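Local coordinates for protein esterase (uncultured bacterium FLS12, PDB 4RGY) that hydrolyses esters as a low-temperature-active alkaline esterase, probably with the catalytic machinery of the alpha/beta-hydrolase family, at residues S19-P25 and G73-P79. Sequence-based numbering, arbitrary orientation.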
# COMPACT_ATOMS: atom_id res chain seq x y z
N SER A 19 5.68 6.34 7.62
CA SER A 19 5.39 4.97 7.27
C SER A 19 6.54 4.04 7.62
O SER A 19 7.68 4.47 7.70
CB SER A 19 5.13 4.86 5.77
OG SER A 19 4.04 5.68 5.40
N MET A 20 6.22 2.77 7.83
CA MET A 20 7.24 1.72 7.91
C MET A 20 6.70 0.44 7.30
O MET A 20 5.48 0.27 7.14
CB MET A 20 7.65 1.46 9.36
CG MET A 20 6.55 0.88 10.23
SD MET A 20 7.19 0.57 11.88
CE MET A 20 5.66 0.36 12.79
N THR A 21 7.61 -0.46 6.94
CA THR A 21 7.23 -1.78 6.45
C THR A 21 7.65 -2.79 7.50
O THR A 21 8.76 -2.73 8.00
CB THR A 21 7.98 -2.10 5.15
OG1 THR A 21 7.71 -1.08 4.18
CG2 THR A 21 7.56 -3.45 4.60
N VAL A 22 6.75 -3.71 7.83
CA VAL A 22 7.04 -4.74 8.82
C VAL A 22 6.72 -6.11 8.24
O VAL A 22 5.68 -6.29 7.61
CB VAL A 22 6.23 -4.51 10.12
CG1 VAL A 22 6.35 -5.70 11.07
CG2 VAL A 22 6.68 -3.23 10.81
N ILE A 23 7.62 -7.07 8.44
CA ILE A 23 7.26 -8.45 8.12
C ILE A 23 7.28 -9.29 9.39
O ILE A 23 8.20 -9.18 10.20
CB ILE A 23 8.12 -9.06 7.01
CG1 ILE A 23 9.59 -8.81 7.24
CG2 ILE A 23 7.72 -8.48 5.66
CD1 ILE A 23 10.47 -9.41 6.15
N LEU A 24 6.23 -10.09 9.56
CA LEU A 24 6.01 -10.89 10.76
C LEU A 24 5.86 -12.34 10.35
O LEU A 24 5.18 -12.63 9.37
CB LEU A 24 4.69 -10.52 11.42
CG LEU A 24 4.48 -9.46 12.48
CD1 LEU A 24 3.06 -9.62 13.05
CD2 LEU A 24 5.53 -9.57 13.59
N PRO A 25 6.45 -13.25 11.13
CA PRO A 25 6.11 -14.66 10.91
C PRO A 25 4.64 -14.91 11.24
O PRO A 25 4.13 -14.32 12.19
CB PRO A 25 7.01 -15.39 11.92
CG PRO A 25 8.11 -14.40 12.26
CD PRO A 25 7.46 -13.06 12.19
N GLY A 73 11.86 -17.40 12.22
CA GLY A 73 11.06 -16.96 13.34
C GLY A 73 11.46 -15.55 13.75
O GLY A 73 11.46 -15.20 14.94
N LEU A 74 11.78 -14.74 12.75
CA LEU A 74 12.36 -13.41 12.94
C LEU A 74 11.47 -12.36 12.28
O LEU A 74 11.15 -12.47 11.10
CB LEU A 74 13.74 -13.35 12.28
CG LEU A 74 14.51 -12.03 12.31
CD1 LEU A 74 14.88 -11.71 13.73
CD2 LEU A 74 15.75 -12.13 11.43
N ALA A 75 11.07 -11.36 13.05
CA ALA A 75 10.34 -10.22 12.50
C ALA A 75 11.34 -9.19 11.98
O ALA A 75 12.47 -9.10 12.48
CB ALA A 75 9.44 -9.61 13.55
N VAL A 76 10.95 -8.42 10.97
CA VAL A 76 11.81 -7.37 10.46
C VAL A 76 11.03 -6.05 10.40
O VAL A 76 9.91 -6.00 9.88
CB VAL A 76 12.36 -7.71 9.06
CG1 VAL A 76 13.37 -6.67 8.63
CG2 VAL A 76 13.02 -9.08 9.06
N VAL A 77 11.64 -5.00 10.93
CA VAL A 77 11.02 -3.67 10.95
C VAL A 77 11.88 -2.73 10.13
O VAL A 77 13.05 -2.54 10.44
CB VAL A 77 10.88 -3.13 12.40
CG1 VAL A 77 10.37 -1.69 12.40
CG2 VAL A 77 9.94 -4.03 13.22
N MET A 78 11.28 -2.13 9.10
CA MET A 78 11.99 -1.29 8.15
C MET A 78 11.35 0.10 8.14
O MET A 78 10.34 0.34 7.49
CB MET A 78 11.92 -1.92 6.75
CG MET A 78 12.79 -3.17 6.64
SD MET A 78 12.25 -4.36 5.39
CE MET A 78 10.78 -5.05 6.16
N PRO A 79 11.96 1.03 8.88
CA PRO A 79 11.37 2.37 8.99
C PRO A 79 12.01 3.37 8.04
O PRO A 79 12.92 2.99 7.30
CB PRO A 79 11.74 2.76 10.40
CG PRO A 79 13.09 2.12 10.62
CD PRO A 79 13.08 0.84 9.82
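Thr21 and Ile23 pair through their backbones with Met78 and Val76, joining strands 16-25 and 75-79 antiparallel in the mixed central sheet of an alpha/beta-hydrolase fold; on its other edge, strand 75-79 runs parallel to strand 45-49. Both pairs are hydrogen-bonded ones, with two bonds each, among them Met78 N to Thr21 O at 2.8 Å and Ile23 N to Val76 O at 2.9 Å. Between the two pairs, Val22 CA gives a CA-H...O contact to Val76 O (3.3 Å).

Beta-branched Thr21, Val22, Ile23, Val76 and Val77 suit these extended backbones. On one face, Val22 CG2 lies alongside Val77 CG2, and the long, flexible Met20 brings SD to 3.9 Å from Val77 CG1; helix 95-110 packs on Met20 and Val77. On the opposite face, Thr21 turns its methyl CG2 to Met78 CE, while OG1 hydrogen-bonds to Gln6 and to His56 O. With CG1 between backbone N and carbonyl carbon (chi1 48°), Ile23 lies alongside Val76, and that CG1 is 4.1 Å from Met78 CE. Cutting Ile23 back to an alanine is likely to open a gap beside Val76 and deprive the Met78 methyl of this neighbour. The packing is tight: Ile23 CG1 sits 3.5 Å from Val76 CB.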